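Local atomic coordinates of putative endonuclease/exonuclease/phosphatase family protein (Bacteroides vulgatus ATCC 8482, PDB entry 3G6S), a protein that probably hydrolyses phosphoester bonds, perhaps in nucleic acids, as other members of the DNase I-like endonuclease/exonuclease/phosphatase superfamily do. Residues Thr8-Tyr13 with Asn136-His141; Val42-Val47 with Gln53-Gly58; Cys31-Asp36 with His251-Ala256; Val142-Arg147 with Ala178-Glu183. All blocks are in the same frame, centred on the assembly; numbering follows the deposited sequence.

Contact 1: residues Thr8-Tyr13 with Asn136-His141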
loop_
_atom_site.group_PDB
_atom_site.type_symbol
_atom_site.label_atom_id
_atom_site.label_comp_id
_atom_site.label_asym_id
_atom_site.label_seq_id
_atom_site.Cartn_x
_atom_site.Cartn_y
_atom_site.Cartn_z
ATOM N N THR A 8 -4.947 0.623 0.901
ATOM C CA THR A 8 -3.827 -0.179 0.426
ATOM C C THR A 8 -4.455 -1.337 -0.340
ATOM O O THR A 8 -5.405 -1.960 0.142
ATOM C CB THR A 8 -2.957 -0.734 1.585
ATOM O OG1 THR A 8 -1.893 -1.529 1.042
ATOM C CG2 THR A 8 -3.789 -1.599 2.536
ATOM N N PHE A 9 -3.930 -1.631 -1.526
ATOM C CA PHE A 9 -4.505 -2.690 -2.334
ATOM C C PHE A 9 -3.548 -3.362 -3.320
ATOM O O PHE A 9 -2.914 -2.705 -4.149
ATOM C CB PHE A 9 -5.710 -2.112 -3.078
ATOM C CG PHE A 9 -6.457 -3.111 -3.897
ATOM C CD1 PHE A 9 -6.708 -4.384 -3.401
ATOM C CD2 PHE A 9 -6.945 -2.768 -5.153
ATOM C CE1 PHE A 9 -7.434 -5.313 -4.144
ATOM C CE2 PHE A 9 -7.676 -3.685 -5.912
ATOM C CZ PHE A 9 -7.925 -4.961 -5.408
ATOM N N ASN A 10 -3.441 -4.682 -3.211
ATOM C CA ASN A 10 -2.598 -5.481 -4.101
ATOM C C ASN A 10 -3.541 -5.861 -5.245
ATOM O O ASN A 10 -4.547 -6.532 -5.027
ATOM C CB ASN A 10 -2.112 -6.753 -3.382
ATOM C CG ASN A 10 -1.113 -7.563 -4.217
ATOM O OD1 ASN A 10 -1.231 -7.659 -5.443
ATOM N ND2 ASN A 10 -0.145 -8.172 -3.547
ATOM N N ILE A 11 -3.221 -5.443 -6.462
ATOM C CA ILE A 11 -4.096 -5.732 -7.581
ATOM C C ILE A 11 -3.787 -7.006 -8.361
ATOM O O ILE A 11 -4.500 -7.331 -9.305
ATOM C CB ILE A 11 -4.116 -4.555 -8.560
ATOM C CG1 ILE A 11 -2.737 -4.352 -9.169
ATOM C CG2 ILE A 11 -4.527 -3.285 -7.827
ATOM C CD1 ILE A 11 -2.723 -3.318 -10.254
ATOM N N ARG A 12 -2.741 -7.730 -7.966
ATOM C CA ARG A 12 -2.339 -8.960 -8.661
ATOM C C ARG A 12 -1.809 -8.606 -10.050
ATOM O O ARG A 12 -2.578 -8.232 -10.933
ATOM C CB ARG A 12 -3.530 -9.912 -8.799
ATOM C CG ARG A 12 -3.253 -11.105 -9.687
ATOM C CD ARG A 12 -2.219 -12.032 -9.094
ATOM N NE ARG A 12 -1.827 -13.043 -10.068
ATOM C CZ ARG A 12 -0.954 -14.020 -9.840
ATOM N NH1 ARG A 12 -0.368 -14.134 -8.656
ATOM N NH2 ARG A 12 -0.660 -14.882 -10.803
ATOM N N TYR A 13 -0.502 -8.737 -10.248
ATOM C CA TYR A 13 0.091 -8.396 -11.533
ATOM C C TYR A 13 -0.587 -9.105 -12.706
ATOM O O TYR A 13 -1.152 -10.191 -12.554
ATOM C CB TYR A 13 1.595 -8.698 -11.526
ATOM C CG TYR A 13 1.933 -10.162 -11.617
ATOM C CD1 TYR A 13 2.092 -10.784 -12.854
ATOM C CD2 TYR A 13 2.095 -10.929 -10.467
ATOM C CE1 TYR A 13 2.407 -12.136 -12.942
ATOM C CE2 TYR A 13 2.409 -12.281 -10.543
ATOM C CZ TYR A 13 2.565 -12.880 -11.780
ATOM O OH TYR A 13 2.881 -14.221 -11.861
ATOM N N ASN A 136 4.302 3.606 0.535
ATOM C CA ASN A 136 3.668 2.388 0.054
ATOM C C ASN A 136 4.753 1.391 -0.288
ATOM O O ASN A 136 5.702 1.720 -0.997
ATOM C CB ASN A 136 2.851 2.683 -1.195
ATOM C CG ASN A 136 2.063 1.489 -1.645
ATOM O OD1 ASN A 136 1.336 0.886 -0.846
ATOM N ND2 ASN A 136 2.186 1.132 -2.926
ATOM N N THR A 137 4.616 0.164 0.192
ATOM C CA THR A 137 5.653 -0.813 -0.077
ATOM C C THR A 137 5.127 -2.240 -0.275
ATOM O O THR A 137 3.938 -2.490 -0.107
ATOM C CB THR A 137 6.683 -0.768 1.075
ATOM O OG1 THR A 137 7.744 -1.693 0.817
ATOM C CG2 THR A 137 6.014 -1.106 2.391
ATOM N N HIS A 138 6.023 -3.156 -0.648
ATOM C CA HIS A 138 5.702 -4.581 -0.857
ATOM C C HIS A 138 6.874 -5.408 -0.324
ATOM O O HIS A 138 7.947 -5.408 -0.918
ATOM C CB HIS A 138 5.520 -4.896 -2.346
ATOM C CG HIS A 138 4.872 -6.220 -2.608
ATOM N ND1 HIS A 138 4.630 -7.135 -1.606
ATOM C CD2 HIS A 138 4.379 -6.764 -3.744
ATOM C CE1 HIS A 138 4.007 -8.188 -2.116
ATOM N NE2 HIS A 138 3.844 -7.988 -3.409
ATOM N N PHE A 139 6.667 -6.106 0.793
ATOM C CA PHE A 139 7.711 -6.921 1.429
ATOM C C PHE A 139 7.952 -8.299 0.802
ATOM O O PHE A 139 7.131 -8.800 0.032
ATOM C CB PHE A 139 7.379 -7.105 2.914
ATOM C CG PHE A 139 7.822 -5.961 3.788
ATOM C CD1 PHE A 139 7.873 -4.662 3.300
ATOM C CD2 PHE A 139 8.158 -6.182 5.117
ATOM C CE1 PHE A 139 8.256 -3.606 4.126
ATOM C CE2 PHE A 139 8.540 -5.128 5.945
ATOM C CZ PHE A 139 8.587 -3.842 5.448
ATOM N N ASP A 140 9.095 -8.899 1.145
ATOM C CA ASP A 140 9.477 -10.226 0.660
ATOM C C ASP A 140 8.762 -11.295 1.495
ATOM O O ASP A 140 8.695 -11.190 2.719
ATOM C CB ASP A 140 10.992 -10.421 0.786
ATOM C CG ASP A 140 11.464 -11.766 0.233
ATOM O OD1 ASP A 140 12.632 -12.130 0.468
ATOM O OD2 ASP A 140 10.676 -12.461 -0.444
ATOM N N HIS A 141 8.235 -12.322 0.835
ATOM C CA HIS A 141 7.528 -13.389 1.534
ATOM C C HIS A 141 8.473 -14.433 2.125
ATOM O O HIS A 141 8.137 -15.106 3.106
ATOM C CB HIS A 141 6.544 -14.071 0.593
ATOM C CG HIS A 141 7.171 -14.559 -0.667
ATOM N ND1 HIS A 141 7.193 -15.894 -1.020
ATOM C CD2 HIS A 141 7.814 -13.899 -1.655
ATOM C CE1 HIS A 141 7.823 -16.028 -2.171
ATOM N NE2 HIS A 141 8.211 -14.832 -2.580
#
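N10 and H138 approach each other from two strands whose touching parts run 33° apart, but no hydrogen bond joins them; they are only loosely apposed. N10 ND2 lies 4.0 Å from H138 NE2, with the amide plane almost perpendicular to the imidazole (80°). In both residues CG is anti to the backbone N, and this carries the amide and the ring into the gap between the backbones. Across that gap N10 CA and H138 CA are 9.0 Å apart. T8 and N136, at the other end, come no closer than 4.5 Å, from T8 OG1 to N136 OD1.

The polar bonds lie within a segment or lead out of the pair. N10 OD1 accepts from R12 N at 2.9 Å, in the carbonyl plane, forming an Asx turn that helps to fix the amide's rotation where the strand ends. N10 ND2 is bonded to the carboxylates of E46 and D172. N136 is held at both ends of its amide, OD1 by T170 OG1 and ND2 by the backbone oxygens of M44 and A79.

Strands 2-10 and 131-138 belong to the two different sheets of the DNase I-like sandwich. The contact lies buried between them beside strand 41-45, whose Q45 touches both N10 and H138, at strand ends where relatives of this fold keep their active site, while helix 144-161 backs T137 and F139.

Contact 2: residues Val42-Val47 with Gln53-Gly58; sequences VGMQEV and QDLRAG
M44 and V47 meet L55 where strand 41-45 turns into helix 49-58, a strand-loop-helix connection that lays the helix against the outer side of its own sheet. L55 is the shared partner and uses a different part of its side chain for each residue. Its branch carbon CG sits 4.1 Å from the selenium of M44, a selenomethionine, and its methyl CD2 reaches V47 CG1, also at 4.1 Å. In M44, CG anti to the carbonyl carbon and an extended second torsion (171°) carry the selenium out to the helix; the bend at the last torsion (110°) then swings only the terminal methyl CE, toward I34. In V47 it is CG1, anti to the backbone N, that faces the leucine. L55 crosses each of the other two at a slant.

Helix 27-36 closes in on the selenomethionine through V30 and I34, and F9 flanks it from strand 2-10. V47 in turn leans on I11 and P80. L55 is thus part of a larger apolar layer between sheet and helices. No hydrogen bond joins the two segments: the contact is wholly apolar, so dispersion and the exclusion of water from three buried side chains, rather than directional bonds, hold the helix to the strand.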
loop_
_atom_site.group_PDB
_atom_site.type_symbol
_atom_site.label_atom_id
_atom_site.label_comp_id
_atom_site.label_asym_id
_atom_site.label_seq_id
_atom_site.Cartn_x
_atom_site.Cartn_y
_atom_site.Cartn_z
ATOM N N VAL A 42 -4.264 6.047 -2.543
ATOM C CA VAL A 42 -4.190 4.599 -2.628
ATOM C C VAL A 42 -2.773 4.111 -2.891
ATOM O O VAL A 42 -2.114 4.582 -3.812
ATOM C CB VAL A 42 -5.073 4.064 -3.781
ATOM C CG1 VAL A 42 -5.150 2.546 -3.709
ATOM C CG2 VAL A 42 -6.446 4.681 -3.727
ATOM N N GLY A 43 -2.307 3.175 -2.076
ATOM C CA GLY A 43 -0.993 2.602 -2.288
ATOM C C GLY A 43 -1.289 1.209 -2.806
ATOM O O GLY A 43 -1.923 0.422 -2.104
HETATM N N MSE A 44 -0.867 0.895 -4.025
HETATM C CA MSE A 44 -1.142 -0.420 -4.600
HETATM C C MSE A 44 0.126 -1.231 -4.809
HETATM O O MSE A 44 1.192 -0.670 -5.036
HETATM C CB MSE A 44 -1.862 -0.254 -5.938
HETATM C CG MSE A 44 -3.150 0.536 -5.839
HETATM SE SE MSE A 44 -3.924 0.988 -7.575
HETATM C CE MSE A 44 -5.472 -0.141 -7.536
ATOM N N GLN A 45 0.018 -2.552 -4.728
ATOM C CA GLN A 45 1.186 -3.397 -4.942
ATOM C C GLN A 45 0.994 -4.292 -6.173
ATOM O O GLN A 45 -0.122 -4.424 -6.681
ATOM C CB GLN A 45 1.462 -4.257 -3.703
ATOM C CG GLN A 45 1.609 -3.482 -2.390
ATOM C CD GLN A 45 0.268 -2.997 -1.843
ATOM O OE1 GLN A 45 -0.731 -3.708 -1.928
ATOM N NE2 GLN A 45 0.251 -1.801 -1.255
ATOM N N GLU A 46 2.087 -4.898 -6.642
ATOM C CA GLU A 46 2.077 -5.781 -7.816
ATOM C C GLU A 46 1.478 -5.115 -9.056
ATOM O O GLU A 46 0.591 -5.666 -9.700
ATOM C CB GLU A 46 1.303 -7.079 -7.519
ATOM C CG GLU A 46 1.861 -7.930 -6.381
ATOM C CD GLU A 46 1.272 -9.339 -6.335
ATOM O OE1 GLU A 46 1.346 -9.989 -5.262
ATOM O OE2 GLU A 46 0.745 -9.811 -7.374
ATOM N N VAL A 47 1.958 -3.930 -9.397
ATOM C CA VAL A 47 1.419 -3.233 -10.552
ATOM C C VAL A 47 2.442 -3.158 -11.693
ATOM O O VAL A 47 3.484 -2.510 -11.570
ATOM C CB VAL A 47 0.958 -1.807 -10.149
ATOM C CG1 VAL A 47 0.182 -1.161 -11.276
ATOM C CG2 VAL A 47 0.099 -1.879 -8.875
ATOM N N GLN A 53 -0.464 2.057 -16.448
ATOM C CA GLN A 53 -1.060 2.905 -17.486
ATOM C C GLN A 53 -2.585 2.796 -17.532
ATOM O O GLN A 53 -3.269 3.785 -17.787
ATOM C CB GLN A 53 -0.485 2.561 -18.867
ATOM C CG GLN A 53 0.930 3.081 -19.110
ATOM C CD GLN A 53 1.043 4.600 -18.926
ATOM O OE1 GLN A 53 1.029 5.109 -17.799
ATOM N NE2 GLN A 53 1.149 5.327 -20.038
ATOM N N ASP A 54 -3.122 1.599 -17.299
ATOM C CA ASP A 54 -4.566 1.435 -17.312
ATOM C C ASP A 54 -5.183 2.206 -16.155
ATOM O O ASP A 54 -6.256 2.794 -16.296
ATOM C CB ASP A 54 -4.966 -0.035 -17.196
ATOM C CG ASP A 54 -4.544 -0.849 -18.391
ATOM O OD1 ASP A 54 -4.447 -0.279 -19.504
ATOM O OD2 ASP A 54 -4.319 -2.068 -18.222
ATOM N N LEU A 55 -4.511 2.198 -15.004
ATOM C CA LEU A 55 -5.027 2.912 -13.842
ATOM C C LEU A 55 -5.123 4.403 -14.151
ATOM O O LEU A 55 -6.143 5.037 -13.873
ATOM C CB LEU A 55 -4.137 2.700 -12.609
ATOM C CG LEU A 55 -4.399 1.522 -11.654
ATOM C CD1 LEU A 55 -5.876 1.132 -11.656
ATOM C CD2 LEU A 55 -3.553 0.338 -12.069
ATOM N N ARG A 56 -4.062 4.962 -14.729
ATOM C CA ARG A 56 -4.062 6.374 -15.068
ATOM C C ARG A 56 -5.213 6.685 -16.027
ATOM O O ARG A 56 -5.872 7.723 -15.911
ATOM C CB ARG A 56 -2.724 6.775 -15.697
ATOM C CG ARG A 56 -1.540 6.677 -14.739
ATOM C CD ARG A 56 -0.233 7.119 -15.383
ATOM N NE ARG A 56 -0.366 8.384 -16.093
ATOM C CZ ARG A 56 -0.788 9.520 -15.542
ATOM N NH1 ARG A 56 -1.119 9.563 -14.259
ATOM N NH2 ARG A 56 -0.889 10.617 -16.282
ATOM N N ALA A 57 -5.469 5.778 -16.966
ATOM C CA ALA A 57 -6.540 5.988 -17.934
ATOM C C ALA A 57 -7.920 5.867 -17.300
ATOM O O ALA A 57 -8.834 6.621 -17.640
ATOM C CB ALA A 57 -6.404 5.000 -19.075
ATOM N N GLY A 58 -8.064 4.925 -16.373
ATOM C CA GLY A 58 -9.340 4.717 -15.715
ATOM C C GLY A 58 -9.600 5.660 -14.560
ATOM O O GLY A 58 -10.743 5.829 -14.143
#

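Contact 3: residues Cys31-Asp36 with His251-Ala256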
loop_
_atom_site.group_PDB
_atom_site.type_symbol
_atom_site.label_atom_id
_atom_site.label_comp_id
_atom_site.label_asym_id
_atom_site.label_seq_id
_atom_site.Cartn_x
_atom_site.Cartn_y
_atom_site.Cartn_z
ATOM N N CYS A 31 -10.935 0.119 -11.108
ATOM C CA CYS A 31 -11.063 1.573 -11.248
ATOM C C CYS A 31 -12.388 2.041 -10.647
ATOM O O CYS A 31 -12.440 3.036 -9.916
ATOM C CB CYS A 31 -11.048 2.001 -12.722
ATOM S SG CYS A 31 -9.511 1.688 -13.609
ATOM N N GLN A 32 -13.461 1.321 -10.967
ATOM C CA GLN A 32 -14.780 1.677 -10.482
ATOM C C GLN A 32 -14.827 1.688 -8.963
ATOM O O GLN A 32 -15.361 2.614 -8.359
ATOM C CB GLN A 32 -15.835 0.715 -11.044
ATOM C CG GLN A 32 -17.239 1.313 -11.069
ATOM C CD GLN A 32 -17.281 2.653 -11.808
ATOM O OE1 GLN A 32 -16.951 2.734 -12.999
ATOM N NE2 GLN A 32 -17.680 3.711 -11.101
ATOM N N PHE A 33 -14.262 0.659 -8.347
ATOM C CA PHE A 33 -14.243 0.562 -6.887
ATOM C C PHE A 33 -13.614 1.829 -6.288
ATOM O O PHE A 33 -14.172 2.449 -5.378
ATOM C CB PHE A 33 -13.438 -0.670 -6.469
ATOM C CG PHE A 33 -13.397 -0.892 -4.994
ATOM C CD1 PHE A 33 -14.399 -1.607 -4.359
ATOM C CD2 PHE A 33 -12.347 -0.388 -4.235
ATOM C CE1 PHE A 33 -14.357 -1.820 -2.984
ATOM C CE2 PHE A 33 -12.294 -0.594 -2.859
ATOM C CZ PHE A 33 -13.302 -1.312 -2.233
ATOM N N ILE A 34 -12.455 2.210 -6.822
ATOM C CA ILE A 34 -11.733 3.394 -6.371
ATOM C C ILE A 34 -12.583 4.659 -6.456
ATOM O O ILE A 34 -12.724 5.377 -5.462
ATOM C CB ILE A 34 -10.439 3.583 -7.192
ATOM C CG1 ILE A 34 -9.526 2.366 -6.988
ATOM C CG2 ILE A 34 -9.724 4.867 -6.777
ATOM C CD1 ILE A 34 -8.257 2.388 -7.830
ATOM N N LYS A 35 -13.152 4.945 -7.626
ATOM C CA LYS A 35 -13.989 6.139 -7.763
ATOM C C LYS A 35 -15.256 6.048 -6.909
ATOM O O LYS A 35 -15.663 7.035 -6.309
ATOM C CB LYS A 35 -14.376 6.378 -9.233
ATOM C CG LYS A 35 -13.228 6.833 -10.129
ATOM C CD LYS A 35 -12.833 5.762 -11.149
ATOM C CE LYS A 35 -13.730 5.780 -12.381
ATOM N NZ LYS A 35 -13.647 7.085 -13.104
ATOM N N ASP A 36 -15.873 4.868 -6.857
ATOM C CA ASP A 36 -17.094 4.664 -6.071
ATOM C C ASP A 36 -16.878 4.969 -4.585
ATOM O O ASP A 36 -17.656 5.711 -3.972
ATOM C CB ASP A 36 -17.592 3.219 -6.183
ATOM C CG ASP A 36 -18.348 2.944 -7.478
ATOM O OD1 ASP A 36 -18.374 3.820 -8.388
ATOM O OD2 ASP A 36 -18.915 1.831 -7.585
ATOM N N HIS A 251 -6.537 -10.402 -3.696
ATOM C CA HIS A 251 -6.470 -9.725 -2.407
ATOM C C HIS A 251 -7.707 -8.860 -2.174
ATOM O O HIS A 251 -8.444 -8.534 -3.109
ATOM C CB HIS A 251 -5.253 -8.805 -2.327
ATOM C CG HIS A 251 -3.966 -9.504 -2.030
ATOM N ND1 HIS A 251 -3.261 -10.207 -2.983
ATOM C CD2 HIS A 251 -3.228 -9.560 -0.897
ATOM C CE1 HIS A 251 -2.140 -10.661 -2.451
ATOM N NE2 HIS A 251 -2.095 -10.282 -1.187
ATOM N N ASN A 252 -7.925 -8.498 -0.913
ATOM C CA ASN A 252 -9.021 -7.620 -0.539
ATOM C C ASN A 252 -8.398 -6.285 -0.121
ATOM O O ASN A 252 -7.445 -6.248 0.643
ATOM C CB ASN A 252 -9.821 -8.190 0.635
ATOM C CG ASN A 252 -10.934 -9.136 0.189
ATOM O OD1 ASN A 252 -11.341 -9.140 -0.982
ATOM N ND2 ASN A 252 -11.447 -9.927 1.129
ATOM N N PRO A 253 -8.918 -5.167 -0.631
ATOM C CA PRO A 253 -8.374 -3.854 -0.267
ATOM C C PRO A 253 -8.750 -3.500 1.169
ATOM O O PRO A 253 -9.751 -3.996 1.698
ATOM C CB PRO A 253 -9.044 -2.923 -1.268
ATOM C CG PRO A 253 -10.411 -3.558 -1.398
ATOM C CD PRO A 253 -10.080 -5.028 -1.523
ATOM N N GLN A 254 -7.946 -2.651 1.804
ATOM C CA GLN A 254 -8.237 -2.222 3.168
ATOM C C GLN A 254 -8.417 -0.707 3.189
ATOM O O GLN A 254 -7.453 0.034 2.988
ATOM C CB GLN A 254 -7.101 -2.595 4.120
ATOM C CG GLN A 254 -7.528 -2.536 5.584
ATOM C CD GLN A 254 -6.371 -2.380 6.569
ATOM O OE1 GLN A 254 -5.306 -2.982 6.416
ATOM N NE2 GLN A 254 -6.591 -1.575 7.600
ATOM N N LEU A 255 -9.641 -0.242 3.426
ATOM C CA LEU A 255 -9.882 1.200 3.471
ATOM C C LEU A 255 -9.735 1.738 4.889
ATOM O O LEU A 255 -9.888 1.003 5.861
ATOM C CB LEU A 255 -11.278 1.548 2.942
ATOM C CG LEU A 255 -11.714 0.905 1.619
ATOM C CD1 LEU A 255 -12.916 1.667 1.056
ATOM C CD2 LEU A 255 -10.575 0.931 0.617
ATOM N N ALA A 256 -9.425 3.024 5.011
ATOM C CA ALA A 256 -9.270 3.627 6.326
ATOM C C ALA A 256 -9.621 5.101 6.289
ATOM O O ALA A 256 -9.026 5.869 5.530
ATOM C CB ALA A 256 -7.838 3.444 6.823
#
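F33 reaches from helix 27-36 to P253 and L255, and contributes more than half of the surface buried here. With CG anti to the backbone N (chi1 -178°), the phenyl ring extends away from the helix and spans a backbone separation of 9.9 Å between F33 CA and P253 CA. The far corner of the ring does the touching: P253 CG stands 3.8 Å from both F33 CE2 and F33 CZ, meeting the ring obliquely. The L255 side chain runs from the strand head-on toward that of F33 and places its methyl CD2 at the ring edge, near the ring plane, 4.2 Å from F33 CE2. P253 and L255 alternate with Q254 along the chain, and both direct their side chains to the helix, while Q254 points the other way and touches I226 of strand 224-228.

The ring of H37 stacks on F33, and F9 and A7 of strand 2-10 adjoin P253 and L255 respectively. On the helix surface, Q32 NE2 donates to D36 OD1 at 2.8 Å, a side-chain bond spanning one turn and reaching the oxygen from above the carboxylate plane. A helix resting by an aromatic side chain on the outer face of one sheet, while the inner face meets the second sheet, suits the layered α/β sandwich of the DNase I-like fold.

Contact 4: residues Val142-Arg147 with Ala178-Glu183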
loop_
_atom_site.group_PDB
_atom_site.type_symbol
_atom_site.label_atom_id
_atom_site.label_comp_id
_atom_site.label_asym_id
_atom_site.label_seq_id
_atom_site.Cartn_x
_atom_site.Cartn_y
_atom_site.Cartn_z
ATOM N N VAL A 142 9.659 -14.562 1.540
ATOM C CA VAL A 142 10.636 -15.533 2.029
ATOM C C VAL A 142 11.688 -14.950 2.986
ATOM O O VAL A 142 11.977 -15.538 4.027
ATOM C CB VAL A 142 11.367 -16.221 0.855
ATOM C CG1 VAL A 142 12.413 -17.181 1.395
ATOM C CG2 VAL A 142 10.364 -16.972 -0.016
ATOM N N GLY A 143 12.245 -13.795 2.632
ATOM C CA GLY A 143 13.269 -13.176 3.455
ATOM C C GLY A 143 12.862 -12.659 4.822
ATOM O O GLY A 143 12.214 -11.616 4.939
ATOM N N GLU A 144 13.255 -13.372 5.871
ATOM C CA GLU A 144 12.917 -12.948 7.225
ATOM C C GLU A 144 13.698 -11.725 7.644
ATOM O O GLU A 144 13.123 -10.707 8.027
ATOM C CB GLU A 144 13.188 -14.059 8.231
ATOM C CG GLU A 144 12.134 -15.126 8.258
ATOM C CD GLU A 144 11.993 -15.746 9.631
ATOM O OE1 GLU A 144 11.659 -15.003 10.585
ATOM O OE2 GLU A 144 12.215 -16.971 9.757
ATOM N N GLU A 145 15.014 -11.835 7.585
ATOM C CA GLU A 145 15.851 -10.724 7.975
ATOM C C GLU A 145 15.517 -9.524 7.106
ATOM O O GLU A 145 15.418 -8.404 7.604
ATOM C CB GLU A 145 17.327 -11.098 7.836
ATOM C CG GLU A 145 18.276 -10.089 8.437
ATOM C CD GLU A 145 17.837 -9.642 9.826
ATOM O OE1 GLU A 145 17.396 -10.500 10.628
ATOM O OE2 GLU A 145 17.939 -8.431 10.123
ATOM N N ALA A 146 15.321 -9.758 5.810
ATOM C CA ALA A 146 15.003 -8.667 4.891
ATOM C C ALA A 146 13.775 -7.909 5.373
ATOM O O ALA A 146 13.737 -6.675 5.324
ATOM C CB ALA A 146 14.764 -9.203 3.489
ATOM N N ARG A 147 12.771 -8.643 5.846
ATOM C CA ARG A 147 11.563 -7.995 6.331
ATOM C C ARG A 147 11.831 -7.108 7.536
ATOM O O ARG A 147 11.337 -5.976 7.600
ATOM C CB ARG A 147 10.487 -9.022 6.682
ATOM C CG ARG A 147 9.681 -9.481 5.487
ATOM C CD ARG A 147 8.405 -10.150 5.936
ATOM N NE ARG A 147 8.638 -11.329 6.767
ATOM C CZ ARG A 147 9.053 -12.506 6.302
ATOM N NH1 ARG A 147 9.287 -12.671 5.007
ATOM N NH2 ARG A 147 9.215 -13.524 7.136
ATOM N N ALA A 178 1.185 -11.878 13.653
ATOM C CA ALA A 178 1.957 -12.779 14.503
ATOM C C ALA A 178 3.428 -12.863 14.086
ATOM O O ALA A 178 4.225 -13.513 14.753
ATOM C CB ALA A 178 1.330 -14.175 14.487
ATOM N N SER A 179 3.788 -12.212 12.986
ATOM C CA SER A 179 5.168 -12.250 12.526
ATOM C C SER A 179 6.024 -11.316 13.361
ATOM O O SER A 179 5.514 -10.571 14.200
ATOM C CB SER A 179 5.255 -11.835 11.057
ATOM O OG SER A 179 4.848 -10.494 10.872
ATOM N N ASP A 180 7.330 -11.351 13.120
ATOM C CA ASP A 180 8.239 -10.489 13.848
ATOM C C ASP A 180 8.320 -9.137 13.151
ATOM O O ASP A 180 8.441 -8.105 13.799
ATOM C CB ASP A 180 9.635 -11.119 13.945
ATOM C CG ASP A 180 10.612 -10.527 12.953
ATOM O OD1 ASP A 180 10.564 -10.902 11.756
ATOM O OD2 ASP A 180 11.429 -9.668 13.368
ATOM N N ALA A 181 8.253 -9.137 11.825
ATOM C CA ALA A 181 8.315 -7.878 11.094
ATOM C C ALA A 181 7.177 -6.983 11.575
ATOM O O ALA A 181 7.343 -5.777 11.733
ATOM C CB ALA A 181 8.204 -8.116 9.585
ATOM N N TYR A 182 6.014 -7.573 11.811
ATOM C CA TYR A 182 4.891 -6.789 12.285
ATOM C C TYR A 182 5.227 -6.211 13.644
ATOM O O TYR A 182 4.823 -5.096 13.978
ATOM C CB TYR A 182 3.642 -7.655 12.395
ATOM C CG TYR A 182 2.466 -6.945 13.014
ATOM C CD1 TYR A 182 2.335 -6.842 14.407
ATOM C CD2 TYR A 182 1.456 -6.416 12.218
ATOM C CE1 TYR A 182 1.222 -6.244 14.982
ATOM C CE2 TYR A 182 0.341 -5.813 12.786
ATOM C CZ TYR A 182 0.226 -5.736 14.158
ATOM O OH TYR A 182 -0.913 -5.188 14.695
ATOM N N GLU A 183 5.972 -6.976 14.430
ATOM C CA GLU A 183 6.342 -6.542 15.764
ATOM C C GLU A 183 7.435 -5.468 15.752
ATOM O O GLU A 183 7.458 -4.605 16.626
ATOM C CB GLU A 183 6.783 -7.753 16.583
ATOM C CG GLU A 183 6.816 -7.515 18.074
ATOM C CD GLU A 183 8.189 -7.770 18.657
ATOM O OE1 GLU A 183 8.340 -7.705 19.896
ATOM O OE2 GLU A 183 9.122 -8.036 17.868
HETATM O O HOH W 1 8.571 -11.715 9.753
#
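R147 lies against A181 with the aliphatic root of its side chain: R147 CB is 3.8 Å from A181 CB, and R147 CD is 4.2 Å from the same methyl. The backbones come correspondingly close, 5.8 Å between the two CA atoms. The arginine leaves the backbone with CG anti to the carbonyl carbon and then folds at chi3 (-60°), which brings the guanidinium back over its own helix start. There E144 CA sits over one face, away from its centre, and the A181 methyl lies at the edge. NH1 is bonded to the carbonyl oxygen of D140, while NE donates to a water 3.0 Å away. The same water donates to D180 OD1 at 2.9 Å, so the acid and the arginine are linked through solvent.

Both partners stand at helix beginnings. Strand 131-138, helix 144-161 and strand 167-172 make a β-α-β crossover between parallel neighbours, and helix 180-186 starts after the second strand, alongside the first turn of helix 144-161. G143 holds one N-cap position and S179 the other. With chi1 at 64°, S179 turns OG back to accept from Y182 N at 3.3 Å, and the same OG is bonded to T176 O. The carboxylates of E144 and D180 come near each other without contact; E144 is exposed and poorly ordered, so its position there is uncertain.

Overall arrangement
From the N terminus, strand 2-10 enters contact 1, which closes a long loop at residues 136-141 and so joins the two sheets. Within that loop, helix 27-36 opens contact 3, and contact 2 forms and closes locally between strand 41-45 and the helix after it. Contact 4 begins just after contact 1 ends and ties two helices on the second sheet's side. Contact 3 closes last, at 251-256: its loop encloses contacts 2 and 4 but crosses that of contact 1. Contacts 1, 2 and 3 share the sheet containing strands 2-10, 41-45 and 254-260, whereas contact 4 lies across the chain's centre from contacts 2 and 3, about 26 Å from each between centres.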